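Long-range contacts in sialidase B (Streptococcus pneumoniae TIGR4, PDB 4XIO), which hydrolyses the alpha-(2->3)-, alpha-(2->6)- and alpha-(2->8)-glycosidic linkages of terminal sialic acids in oligosaccharides, glycoproteins and glycolipids: residues A[1-6]-A[169-174]; A[368-373]-A[433-438]; A[200-205]-A[265-270]; A[218-223]-A[241-246]. The protein carries 1 engineered substitution. One frame throughout, in Å; residues are numbered along the deposited sequence.

Contact 1: A[1-6]-A[169-174]; sequences ISPIFQ and EISLFN
F5 pairs with L172 and Q6 with S171 in antiparallel register, and a classic beta bulge, in which I4 and F5 both face L172, marks the point where the N-terminal chain joins strand 166-173. L172 uses both of its backbone groups at the bulge: its O accepts from I4 N at 2.8 Å, and its N donates to F5 O at 3.0 Å. Ahead of the bulge, P3 lies alongside the F173 ring and points the same way, with CB over one face and CG 3.6 Å from F173 CE2. The side chain of I4 meets N174 at about a right angle, I4 CG2 lying 3.3 Å from N174 ND2. That amide is held from outside by K26 O, S28 N and the side chain of Q32, so I4 packs on a group whose rotation is already fixed.

The two sheet faces differ in character. On one, F5 touches L172 and also I170, its CE2 4.0 Å from I170 CG2, and F5 also touches L22 and L23 of helix 20-23. On the other, the extended chain of Q6 brings NE2 within 2.7 Å of S171 OG, to which it donates. Within this lectin-like beta-sandwich domain of the Concanavalin clan, the chemistry implies an edge pairing with an apolar side formed by F5, I170 and L172, and a mixed one where P3–F173 packing adjoins the Q6–S171 hydrogen bond, Q6 being exposed.

Contact 2: A[368-373]-A[433-438]; sequences DKYEVL and WEQFKL
Y370 and Q435 contribute most of the buried surface where an insertion meets the beta-propeller of the sialidase fold. Y370 lies in the turn leading to strand 372-374 of the inserted sheet, whereas Q435 closes the second BNR (Asp-box) repeat, just before the propeller edge strand 437-438. The tyrosine backbone adopts a left-handed conformation (phi 65°), and its side chain reaches across to the propeller. There Y370 OH accepts a nearly straight hydrogen bond from L438 N at 3.0 Å.

Around that bond the contact is apolar. L438 CG comes within 3.6 Å of Y370 CZ. The Y370 and F436 rings are almost parallel, with planes 8° apart, but they are slid so far past each other that they barely overlap and meet chiefly through Y370 CE2 and F436 CE1, 3.6 Å apart. F436 is itself anchored in the propeller by an edge-to-face contact with F287, so the tyrosine rests against a ring that the core already holds.

Q435 was modelled in two conformations, and its amide contacts apply to one of them. In that one the chain bends at chi2 (61°) and folds its amide against the backbone of K369, with Q435 CD 3.5 Å from K369 CA and NE2 at the edge of the Y370 ring. In the same conformer, one water donates to K369 O and Q435 OE1. Another water links the two backbones whatever the glutamine does, donating to D368 O at 2.8 Å and to F436 O at 2.9 Å.

Contact 3: A[200-205]-A[265-270]; sequences STQANY and EQLVYW
Just ahead of the FRIP sequence motif of sialidases, whose arginine, R207, probably binds substrate, N204 and Y205 bond to V268 and W270 of the loop 265-270. Neither segment offers regular strand pairing to the other here, and side chains and water bridge the gap instead. The side chain of N204, with CG anti to the backbone N (chi1 -159°), reaches into the opposing loop, and its ND2 donates to V268 O at 3.0 Å. The donor sits well above the carbonyl plane and not on a lone pair. The same nitrogen lies over one face of the Y269 ring, 3.6 Å from CD1, with the amide plane standing steeply (74°) to the ring. N204 OD1 is bonded to S197 OG, while L267 CD2 packs 3.6 Å from N204 CG, so the amide is gripped at both ends and along its flank.

Y205 works through its hydroxyl. OH accepts from W270 N at 2.8 Å and in turn donates to a water at 2.9 Å, which itself donates a hydrogen bond to W270 O. N204 CB lies over one face of the Y205 ring, toward its rim. A further water accepts from N204 N and V268 N and donates to Q266 O. Within 200-205, T201 OG1, also hydrogen-bonded to D199 OD1, accepts from A203 N in an ST turn. The chemistry implies loops held by polar bonds in place of sheet pairing, with backbone groups satisfied by an amide, a phenol and ordered water.

Contact 4: A[218-223]-A[241-246]; sequences RVLSSI and TSYSDD
R218 lays one face of its guanidinium flat on one face of the Y243 ring, with centres 3.8 Å apart and planes only 19° from parallel, a stacked cation-pi pair. The edge of the guanidinium belongs to D245, which is gripped side-on: NE donates to OD1 at 2.9 Å and NH2 to OD2 at 3.0 Å, both within or close to the guanidinium plane, with the carboxylate presenting its syn sides. L220 CD1 approaches the edge of the Y243 ring and lies 4.0 Å from Y243 CB. The tyrosine side chain rises from the strand with CG between its backbone N and carbonyl carbon (chi1 51°), which brings its face beneath the arginine. NH1 turns to E431 OE2 and R429 O, so the arginine is shared between two carboxylates, an arrangement that probably stabilises its positive charge.

Beneath the side chains runs a regular antiparallel ladder. V219 and S244 exchange two bonds, V219 N to S244 O at 2.9 Å and S244 N to V219 O at 2.8 Å, and S221 with S242 forms the second hydrogen-bonded pair. The strand 237-244 then runs into an Asp-box: S244 OG is hydrogen-bonded to T250 O and to G248 N, and D246 OD2 bonds T250 OG1.

The paired residues belong to the hairpin of strands 219-226 and 237-244 within one propeller sheet, with R218 and D245 at its open end. Strand 212-213 pairs on the far side of the first, strand 255-256 beyond the second, and S222 and T241 pack against L303 of strand 301-308 in the neighbouring sheet.

Overall arrangement
Taken as a series, the four contacts illustrate how chemistry follows position. Contact 1 belongs to the lectin-like domain, its centre about 34 Å from that of contact 3; contacts 3 and 4 lie in the propeller, while contact 2 joins it to the inserted sheet. Contact 4 is buried, a strand ladder topped by a salt bridge. The others are partly buried, contact 3 closest to the centre of the chain and contact 1, a bulged sheet pairing at a chain end, farthest from it. Contacts 2 and 3 are loop-based, each relying on a tyrosine hydroxyl accepting a backbone N-H, with waters. Contacts 2 and 4 touch through W433 NE1 and T241 OG1, joining the loop carrying W433 to strand 237-244.

Contact 1: A[1-6]-A[169-174]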
# COMPACT_ATOMS: atom_id res chain seq x y z
N ILE A 1 -14.81 -19.20 -27.35
CA ILE A 1 -14.75 -19.27 -28.81
C ILE A 1 -13.35 -19.03 -29.37
O ILE A 1 -12.41 -18.75 -28.64
CB ILE A 1 -15.72 -18.28 -29.48
CG1 ILE A 1 -15.33 -16.83 -29.15
CG2 ILE A 1 -17.17 -18.57 -29.09
CD1 ILE A 1 -16.19 -15.80 -29.86
N SER A 2 -13.25 -19.12 -30.70
CA SER A 2 -12.00 -18.95 -31.42
C SER A 2 -11.80 -17.49 -31.86
O SER A 2 -12.77 -16.78 -32.13
CB SER A 2 -11.99 -19.87 -32.64
OG SER A 2 -11.13 -19.39 -33.65
N PRO A 3 -10.53 -17.05 -31.96
CA PRO A 3 -10.23 -15.68 -32.38
C PRO A 3 -10.62 -15.43 -33.83
O PRO A 3 -10.56 -16.36 -34.65
CB PRO A 3 -8.71 -15.57 -32.21
CG PRO A 3 -8.32 -16.73 -31.33
CD PRO A 3 -9.30 -17.81 -31.64
N ILE A 4 -11.03 -14.20 -34.15
CA ILE A 4 -11.28 -13.79 -35.52
C ILE A 4 -10.00 -13.30 -36.16
O ILE A 4 -9.90 -13.19 -37.39
CB ILE A 4 -12.31 -12.64 -35.59
CG1 ILE A 4 -11.74 -11.39 -34.91
CG2 ILE A 4 -13.60 -13.06 -34.96
CD1 ILE A 4 -12.64 -10.17 -34.94
N PHE A 5 -9.02 -12.97 -35.32
CA PHE A 5 -7.71 -12.51 -35.78
C PHE A 5 -6.66 -12.83 -34.74
O PHE A 5 -6.90 -12.69 -33.54
CB PHE A 5 -7.72 -11.00 -36.05
CG PHE A 5 -6.35 -10.42 -36.23
CD1 PHE A 5 -5.67 -10.57 -37.44
CD2 PHE A 5 -5.72 -9.73 -35.20
CE1 PHE A 5 -4.40 -10.04 -37.62
CE2 PHE A 5 -4.45 -9.20 -35.37
CZ PHE A 5 -3.79 -9.35 -36.58
N GLN A 6 -5.48 -13.24 -35.20
CA GLN A 6 -4.38 -13.57 -34.31
C GLN A 6 -3.07 -13.34 -35.03
O GLN A 6 -2.89 -13.78 -36.17
CB GLN A 6 -4.49 -15.02 -33.85
CG GLN A 6 -3.45 -15.46 -32.82
CD GLN A 6 -3.89 -16.70 -32.07
OE1 GLN A 6 -3.96 -17.79 -32.64
NE2 GLN A 6 -4.19 -16.54 -30.78
N GLU A 169 2.04 -11.17 -28.98
CA GLU A 169 0.82 -11.86 -29.39
C GLU A 169 -0.37 -10.92 -29.31
O GLU A 169 -0.50 -10.16 -28.35
CB GLU A 169 0.51 -13.03 -28.45
CG GLU A 169 1.44 -14.21 -28.50
CD GLU A 169 0.82 -15.41 -27.80
OE1 GLU A 169 -0.24 -15.88 -28.29
OE2 GLU A 169 1.36 -15.85 -26.77
N ILE A 170 -1.25 -10.99 -30.30
CA ILE A 170 -2.49 -10.25 -30.20
C ILE A 170 -3.61 -11.08 -30.81
O ILE A 170 -3.45 -11.65 -31.88
CB ILE A 170 -2.41 -8.84 -30.83
CG1 ILE A 170 -3.77 -8.13 -30.76
CG2 ILE A 170 -1.88 -8.92 -32.27
CD1 ILE A 170 -3.71 -6.65 -31.13
N SER A 171 -4.73 -11.18 -30.08
CA SER A 171 -5.91 -11.89 -30.57
C SER A 171 -7.12 -10.99 -30.39
O SER A 171 -7.22 -10.26 -29.40
CB SER A 171 -6.12 -13.18 -29.78
OG SER A 171 -5.05 -14.08 -29.95
N LEU A 172 -8.05 -11.06 -31.34
CA LEU A 172 -9.35 -10.41 -31.16
C LEU A 172 -10.49 -11.41 -31.30
O LEU A 172 -10.40 -12.37 -32.07
CB LEU A 172 -9.54 -9.25 -32.15
CG LEU A 172 -8.94 -7.91 -31.70
CD1 LEU A 172 -7.51 -7.76 -32.21
CD2 LEU A 172 -9.82 -6.76 -32.17
N PHE A 173 -11.57 -11.17 -30.56
CA PHE A 173 -12.74 -12.03 -30.54
C PHE A 173 -13.98 -11.18 -30.74
O PHE A 173 -14.06 -10.07 -30.20
CB PHE A 173 -12.84 -12.76 -29.20
CG PHE A 173 -11.60 -13.51 -28.80
CD1 PHE A 173 -10.50 -12.84 -28.27
CD2 PHE A 173 -11.52 -14.88 -28.98
CE1 PHE A 173 -9.35 -13.52 -27.92
CE2 PHE A 173 -10.38 -15.58 -28.62
CZ PHE A 173 -9.30 -14.90 -28.09
N ASN A 174 -14.95 -11.70 -31.49
CA ASN A 174 -16.26 -11.05 -31.60
C ASN A 174 -17.17 -11.54 -30.48
O ASN A 174 -18.26 -12.08 -30.72
CB ASN A 174 -16.90 -11.32 -32.95
CG ASN A 174 -16.26 -10.56 -34.08
OD1 ASN A 174 -15.79 -9.43 -33.90
ND2 ASN A 174 -16.24 -11.16 -35.27
O HOH W 1 -14.38 -14.45 -32.28

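Contact 2: A[368-373]-A[433-438]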
# COMPACT_ATOMS: atom_id res chain seq x y z
N ASP A 368 -11.12 -6.44 28.12
CA ASP A 368 -10.05 -6.88 27.25
C ASP A 368 -9.96 -6.13 25.94
O ASP A 368 -8.89 -5.67 25.53
CB ASP A 368 -10.38 -8.33 26.90
CG ASP A 368 -9.18 -9.21 26.87
OD1 ASP A 368 -8.27 -9.01 27.70
OD2 ASP A 368 -9.16 -10.13 26.02
N LYS A 369 -11.10 -6.05 25.26
CA LYS A 369 -11.15 -5.59 23.89
C LYS A 369 -11.55 -4.12 23.79
O LYS A 369 -11.95 -3.67 22.72
CB LYS A 369 -12.16 -6.43 23.11
CG LYS A 369 -11.95 -7.93 23.23
CD LYS A 369 -12.87 -8.65 22.25
CE LYS A 369 -13.30 -10.01 22.76
NZ LYS A 369 -14.25 -10.65 21.80
N TYR A 370 -11.44 -3.41 24.91
CA TYR A 370 -11.79 -1.99 25.00
C TYR A 370 -13.27 -1.78 24.77
O TYR A 370 -13.70 -0.72 24.32
CB TYR A 370 -10.92 -1.13 24.07
CG TYR A 370 -9.50 -1.05 24.57
CD1 TYR A 370 -9.12 -0.11 25.51
CD2 TYR A 370 -8.55 -1.98 24.14
CE1 TYR A 370 -7.82 -0.06 25.99
CE2 TYR A 370 -7.26 -1.94 24.62
CZ TYR A 370 -6.90 -0.99 25.54
OH TYR A 370 -5.60 -0.97 26.00
N GLU A 371 -14.05 -2.81 25.12
CA GLU A 371 -15.50 -2.76 25.04
C GLU A 371 -16.12 -2.39 26.39
O GLU A 371 -15.56 -2.69 27.45
CB GLU A 371 -16.04 -4.09 24.51
CG GLU A 371 -15.49 -4.43 23.13
CD GLU A 371 -15.70 -5.88 22.72
OE1 GLU A 371 -16.10 -6.70 23.58
OE2 GLU A 371 -15.46 -6.19 21.53
N VAL A 372 -17.27 -1.72 26.33
CA VAL A 372 -17.93 -1.18 27.51
C VAL A 372 -18.96 -2.16 28.05
O VAL A 372 -19.83 -2.62 27.30
CB VAL A 372 -18.64 0.13 27.19
CG1 VAL A 372 -19.25 0.76 28.45
CG2 VAL A 372 -17.68 1.11 26.50
N LEU A 373 -18.86 -2.47 29.34
CA LEU A 373 -19.87 -3.29 30.01
C LEU A 373 -20.56 -2.43 31.07
O LEU A 373 -19.93 -1.54 31.65
CB LEU A 373 -19.23 -4.52 30.66
CG LEU A 373 -18.15 -5.27 29.89
CD1 LEU A 373 -17.59 -6.40 30.72
CD2 LEU A 373 -18.69 -5.80 28.59
N TRP A 433 -3.82 -13.83 16.47
CA TRP A 433 -3.31 -12.68 17.21
C TRP A 433 -4.14 -12.40 18.47
O TRP A 433 -5.37 -12.54 18.46
CB TRP A 433 -3.30 -11.43 16.32
CG TRP A 433 -2.37 -11.55 15.16
CD1 TRP A 433 -2.69 -11.93 13.89
CD2 TRP A 433 -0.96 -11.30 15.16
NE1 TRP A 433 -1.57 -11.92 13.10
CE2 TRP A 433 -0.49 -11.55 13.86
CE3 TRP A 433 -0.05 -10.90 16.14
CZ2 TRP A 433 0.86 -11.40 13.50
CZ3 TRP A 433 1.29 -10.74 15.79
CH2 TRP A 433 1.73 -10.99 14.48
N GLU A 434 -3.45 -12.00 19.53
CA GLU A 434 -4.11 -11.59 20.77
C GLU A 434 -4.84 -10.26 20.59
O GLU A 434 -4.53 -9.49 19.68
CB GLU A 434 -3.05 -11.44 21.86
CG GLU A 434 -2.31 -12.72 22.17
CD GLU A 434 -3.23 -13.82 22.63
OE1 GLU A 434 -4.14 -13.52 23.43
OE2 GLU A 434 -3.06 -14.98 22.18
N GLN A 435 -5.81 -9.99 21.46
CA GLN A 435 -6.43 -8.67 21.47
C GLN A 435 -5.36 -7.62 21.78
O GLN A 435 -4.47 -7.85 22.61
CB GLN A 435 -7.58 -8.62 22.49
CG GLN A 435 -7.93 -7.24 23.02
CD GLN A 435 -8.37 -6.25 21.95
OE1 GLN A 435 -8.89 -6.63 20.89
NE2 GLN A 435 -8.17 -4.97 22.23
N PHE A 436 -5.42 -6.49 21.10
CA PHE A 436 -4.37 -5.48 21.24
C PHE A 436 -4.36 -4.80 22.61
O PHE A 436 -5.39 -4.73 23.29
CB PHE A 436 -4.44 -4.43 20.11
CG PHE A 436 -5.60 -3.47 20.23
CD1 PHE A 436 -5.49 -2.34 21.04
CD2 PHE A 436 -6.77 -3.66 19.51
CE1 PHE A 436 -6.53 -1.44 21.16
CE2 PHE A 436 -7.82 -2.77 19.62
CZ PHE A 436 -7.71 -1.66 20.45
N LYS A 437 -3.19 -4.30 23.01
CA LYS A 437 -3.09 -3.53 24.24
C LYS A 437 -2.48 -2.18 23.91
O LYS A 437 -1.53 -2.12 23.12
CB LYS A 437 -2.19 -4.26 25.24
CG LYS A 437 -2.38 -3.77 26.66
CD LYS A 437 -1.41 -4.42 27.63
CE LYS A 437 -1.37 -3.62 28.92
NZ LYS A 437 -2.74 -3.19 29.34
N LEU A 438 -3.01 -1.10 24.48
CA LEU A 438 -2.44 0.22 24.24
C LEU A 438 -1.10 0.34 24.95
O LEU A 438 -0.96 -0.12 26.09
CB LEU A 438 -3.37 1.33 24.72
CG LEU A 438 -4.72 1.46 24.00
CD1 LEU A 438 -5.58 2.56 24.65
CD2 LEU A 438 -4.52 1.72 22.50
O HOH W 2 -6.17 -5.53 25.98
O HOH W 3 -10.97 -4.42 20.24

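Contact 3: A[200-205]-A[265-270]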
# COMPACT_ATOMS: atom_id res chain seq x y z
N SER A 200 -9.86 -12.50 1.95
CA SER A 200 -10.55 -12.55 3.24
C SER A 200 -10.71 -11.20 3.96
O SER A 200 -11.56 -11.07 4.86
CB SER A 200 -9.82 -13.52 4.14
OG SER A 200 -8.47 -13.13 4.23
N THR A 201 -9.89 -10.20 3.62
CA THR A 201 -9.98 -8.89 4.29
C THR A 201 -11.19 -8.10 3.81
O THR A 201 -11.72 -7.24 4.53
CB THR A 201 -8.71 -8.02 4.08
OG1 THR A 201 -8.63 -7.62 2.71
CG2 THR A 201 -7.46 -8.79 4.46
N GLN A 202 -11.59 -8.38 2.57
CA GLN A 202 -12.66 -7.65 1.88
C GLN A 202 -12.36 -6.16 1.70
O GLN A 202 -13.26 -5.37 1.41
CB GLN A 202 -14.03 -7.88 2.54
CG GLN A 202 -14.59 -9.30 2.30
CD GLN A 202 -14.89 -9.55 0.83
OE1 GLN A 202 -15.85 -9.00 0.28
NE2 GLN A 202 -14.06 -10.36 0.19
N ALA A 203 -11.09 -5.77 1.87
CA ALA A 203 -10.66 -4.42 1.51
C ALA A 203 -10.30 -4.39 0.03
O ALA A 203 -9.69 -5.31 -0.49
CB ALA A 203 -9.47 -3.99 2.34
N ASN A 204 -10.67 -3.31 -0.67
CA ASN A 204 -10.34 -3.19 -2.08
C ASN A 204 -8.97 -2.52 -2.28
O ASN A 204 -8.47 -2.46 -3.41
CB ASN A 204 -11.43 -2.39 -2.80
CG ASN A 204 -11.45 -2.63 -4.31
OD1 ASN A 204 -10.99 -3.67 -4.80
ND2 ASN A 204 -12.01 -1.67 -5.04
N TYR A 205 -8.38 -2.02 -1.19
CA TYR A 205 -7.11 -1.28 -1.25
C TYR A 205 -6.17 -1.72 -0.15
O TYR A 205 -6.61 -2.17 0.91
CB TYR A 205 -7.37 0.24 -1.15
CG TYR A 205 -8.42 0.64 -2.15
CD1 TYR A 205 -8.08 0.82 -3.48
CD2 TYR A 205 -9.76 0.74 -1.78
CE1 TYR A 205 -9.06 1.14 -4.43
CE2 TYR A 205 -10.73 1.07 -2.71
CZ TYR A 205 -10.38 1.26 -4.03
OH TYR A 205 -11.36 1.57 -4.94
N GLU A 265 -16.77 -4.21 7.00
CA GLU A 265 -15.71 -4.43 6.02
C GLU A 265 -16.36 -4.54 4.64
O GLU A 265 -16.94 -5.56 4.30
CB GLU A 265 -14.92 -5.71 6.36
CG GLU A 265 -13.82 -5.50 7.43
CD GLU A 265 -14.32 -5.56 8.87
OE1 GLU A 265 -13.75 -4.83 9.74
OE2 GLU A 265 -15.25 -6.35 9.13
N GLN A 266 -16.27 -3.47 3.86
CA GLN A 266 -16.89 -3.44 2.53
C GLN A 266 -15.85 -3.27 1.44
O GLN A 266 -14.95 -2.44 1.54
CB GLN A 266 -17.86 -2.26 2.43
CG GLN A 266 -19.07 -2.33 3.33
CD GLN A 266 -19.89 -1.06 3.27
OE1 GLN A 266 -19.71 -0.16 4.08
NE2 GLN A 266 -20.78 -0.98 2.28
N LEU A 267 -16.00 -4.05 0.37
CA LEU A 267 -15.18 -3.91 -0.81
C LEU A 267 -15.87 -2.90 -1.71
O LEU A 267 -16.94 -3.16 -2.27
CB LEU A 267 -15.05 -5.26 -1.50
CG LEU A 267 -13.89 -5.45 -2.48
CD1 LEU A 267 -13.62 -6.93 -2.62
CD2 LEU A 267 -14.23 -4.84 -3.83
N VAL A 268 -15.28 -1.71 -1.81
CA VAL A 268 -15.90 -0.60 -2.50
C VAL A 268 -15.01 -0.08 -3.61
O VAL A 268 -13.81 0.05 -3.42
CB VAL A 268 -16.18 0.57 -1.52
CG1 VAL A 268 -16.98 1.68 -2.23
CG2 VAL A 268 -16.94 0.06 -0.31
N TYR A 269 -15.59 0.20 -4.77
CA TYR A 269 -14.83 0.86 -5.83
C TYR A 269 -14.90 2.35 -5.60
O TYR A 269 -15.90 3.00 -5.95
CB TYR A 269 -15.38 0.45 -7.21
CG TYR A 269 -15.19 -1.03 -7.43
CD1 TYR A 269 -14.01 -1.53 -7.98
CD2 TYR A 269 -16.16 -1.94 -7.02
CE1 TYR A 269 -13.82 -2.89 -8.15
CE2 TYR A 269 -15.97 -3.31 -7.18
CZ TYR A 269 -14.81 -3.77 -7.75
OH TYR A 269 -14.63 -5.13 -7.90
N TRP A 270 -13.85 2.90 -4.99
CA TRP A 270 -13.85 4.31 -4.59
C TRP A 270 -13.76 5.21 -5.81
O TRP A 270 -13.00 4.92 -6.74
CB TRP A 270 -12.67 4.60 -3.65
CG TRP A 270 -13.02 5.53 -2.52
CD1 TRP A 270 -12.63 6.83 -2.36
CD2 TRP A 270 -13.86 5.23 -1.39
NE1 TRP A 270 -13.17 7.35 -1.21
CE2 TRP A 270 -13.92 6.38 -0.59
CE3 TRP A 270 -14.55 4.08 -0.97
CZ2 TRP A 270 -14.65 6.43 0.60
CZ3 TRP A 270 -15.29 4.13 0.21
CH2 TRP A 270 -15.33 5.30 0.98
O HOH W 4 -12.85 -1.46 0.15
O HOH W 5 -11.10 3.19 -7.32

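Contact 4: A[218-223]-A[241-246]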
# COMPACT_ATOMS: atom_id res chain seq x y z
N ARG A 218 9.30 -19.47 8.53
CA ARG A 218 8.10 -18.78 8.08
C ARG A 218 8.41 -17.30 7.81
O ARG A 218 9.15 -16.67 8.58
CB ARG A 218 7.00 -18.90 9.14
CG ARG A 218 5.75 -18.11 8.79
CD ARG A 218 4.60 -18.51 9.68
NE ARG A 218 4.12 -19.86 9.38
CZ ARG A 218 3.20 -20.49 10.10
NH1 ARG A 218 2.68 -19.88 11.15
NH2 ARG A 218 2.80 -21.72 9.77
N VAL A 219 7.88 -16.76 6.72
CA VAL A 219 8.01 -15.34 6.43
C VAL A 219 6.64 -14.72 6.66
O VAL A 219 5.64 -15.20 6.12
CB VAL A 219 8.44 -15.09 4.97
CG1 VAL A 219 8.64 -13.59 4.71
CG2 VAL A 219 9.72 -15.84 4.67
N LEU A 220 6.60 -13.67 7.47
CA LEU A 220 5.35 -13.04 7.85
C LEU A 220 5.24 -11.65 7.22
O LEU A 220 6.25 -10.96 7.04
CB LEU A 220 5.28 -12.94 9.38
CG LEU A 220 4.02 -12.33 9.95
CD1 LEU A 220 2.82 -13.25 9.75
CD2 LEU A 220 4.25 -12.01 11.44
N SER A 221 4.02 -11.26 6.86
CA SER A 221 3.80 -9.96 6.25
C SER A 221 2.60 -9.32 6.91
O SER A 221 1.61 -9.99 7.17
CB SER A 221 3.53 -10.12 4.75
OG SER A 221 3.16 -8.87 4.19
N SER A 222 2.69 -8.02 7.21
CA SER A 222 1.50 -7.28 7.63
C SER A 222 1.27 -6.11 6.67
O SER A 222 2.16 -5.77 5.87
CB SER A 222 1.57 -6.79 9.09
OG SER A 222 2.57 -5.81 9.30
N ILE A 223 0.08 -5.53 6.74
CA ILE A 223 -0.32 -4.51 5.78
C ILE A 223 -1.51 -3.74 6.32
O ILE A 223 -2.24 -4.25 7.20
CB ILE A 223 -0.73 -5.17 4.45
CG1 ILE A 223 -0.77 -4.12 3.32
CG2 ILE A 223 -2.06 -5.91 4.61
CD1 ILE A 223 0.11 -4.46 2.15
N THR A 241 -2.56 -9.78 8.20
CA THR A 241 -1.29 -10.50 8.07
C THR A 241 -1.45 -11.75 7.20
O THR A 241 -2.55 -12.27 7.06
CB THR A 241 -0.71 -10.90 9.45
OG1 THR A 241 -1.62 -11.79 10.11
CG2 THR A 241 -0.50 -9.68 10.33
N SER A 242 -0.35 -12.22 6.64
CA SER A 242 -0.33 -13.44 5.84
C SER A 242 1.07 -13.98 6.00
O SER A 242 1.99 -13.22 6.26
CB SER A 242 -0.59 -13.11 4.36
OG SER A 242 -0.42 -14.26 3.53
N TYR A 243 1.26 -15.29 5.85
CA TYR A 243 2.62 -15.82 5.97
C TYR A 243 2.90 -16.85 4.89
O TYR A 243 1.97 -17.42 4.29
CB TYR A 243 2.88 -16.43 7.37
CG TYR A 243 1.79 -17.41 7.76
CD1 TYR A 243 1.80 -18.72 7.30
CD2 TYR A 243 0.75 -17.00 8.57
CE1 TYR A 243 0.79 -19.61 7.63
CE2 TYR A 243 -0.27 -17.88 8.91
CZ TYR A 243 -0.24 -19.17 8.43
OH TYR A 243 -1.27 -20.02 8.76
N SER A 244 4.18 -17.09 4.64
CA SER A 244 4.61 -18.09 3.67
C SER A 244 5.54 -19.08 4.34
O SER A 244 6.48 -18.70 5.05
CB SER A 244 5.36 -17.43 2.52
OG SER A 244 5.91 -18.42 1.67
N ASP A 245 5.31 -20.37 4.08
CA ASP A 245 6.17 -21.41 4.62
C ASP A 245 7.07 -22.03 3.57
O ASP A 245 7.73 -23.03 3.84
CB ASP A 245 5.34 -22.50 5.31
CG ASP A 245 4.81 -22.05 6.65
OD1 ASP A 245 5.55 -21.34 7.36
OD2 ASP A 245 3.66 -22.38 6.99
N ASP A 246 7.10 -21.44 2.38
CA ASP A 246 7.91 -22.00 1.29
C ASP A 246 8.77 -20.95 0.58
O ASP A 246 8.84 -20.91 -0.65
CB ASP A 246 7.03 -22.78 0.29
CG ASP A 246 5.85 -21.96 -0.24
OD1 ASP A 246 5.81 -20.73 -0.04
OD2 ASP A 246 4.97 -22.56 -0.89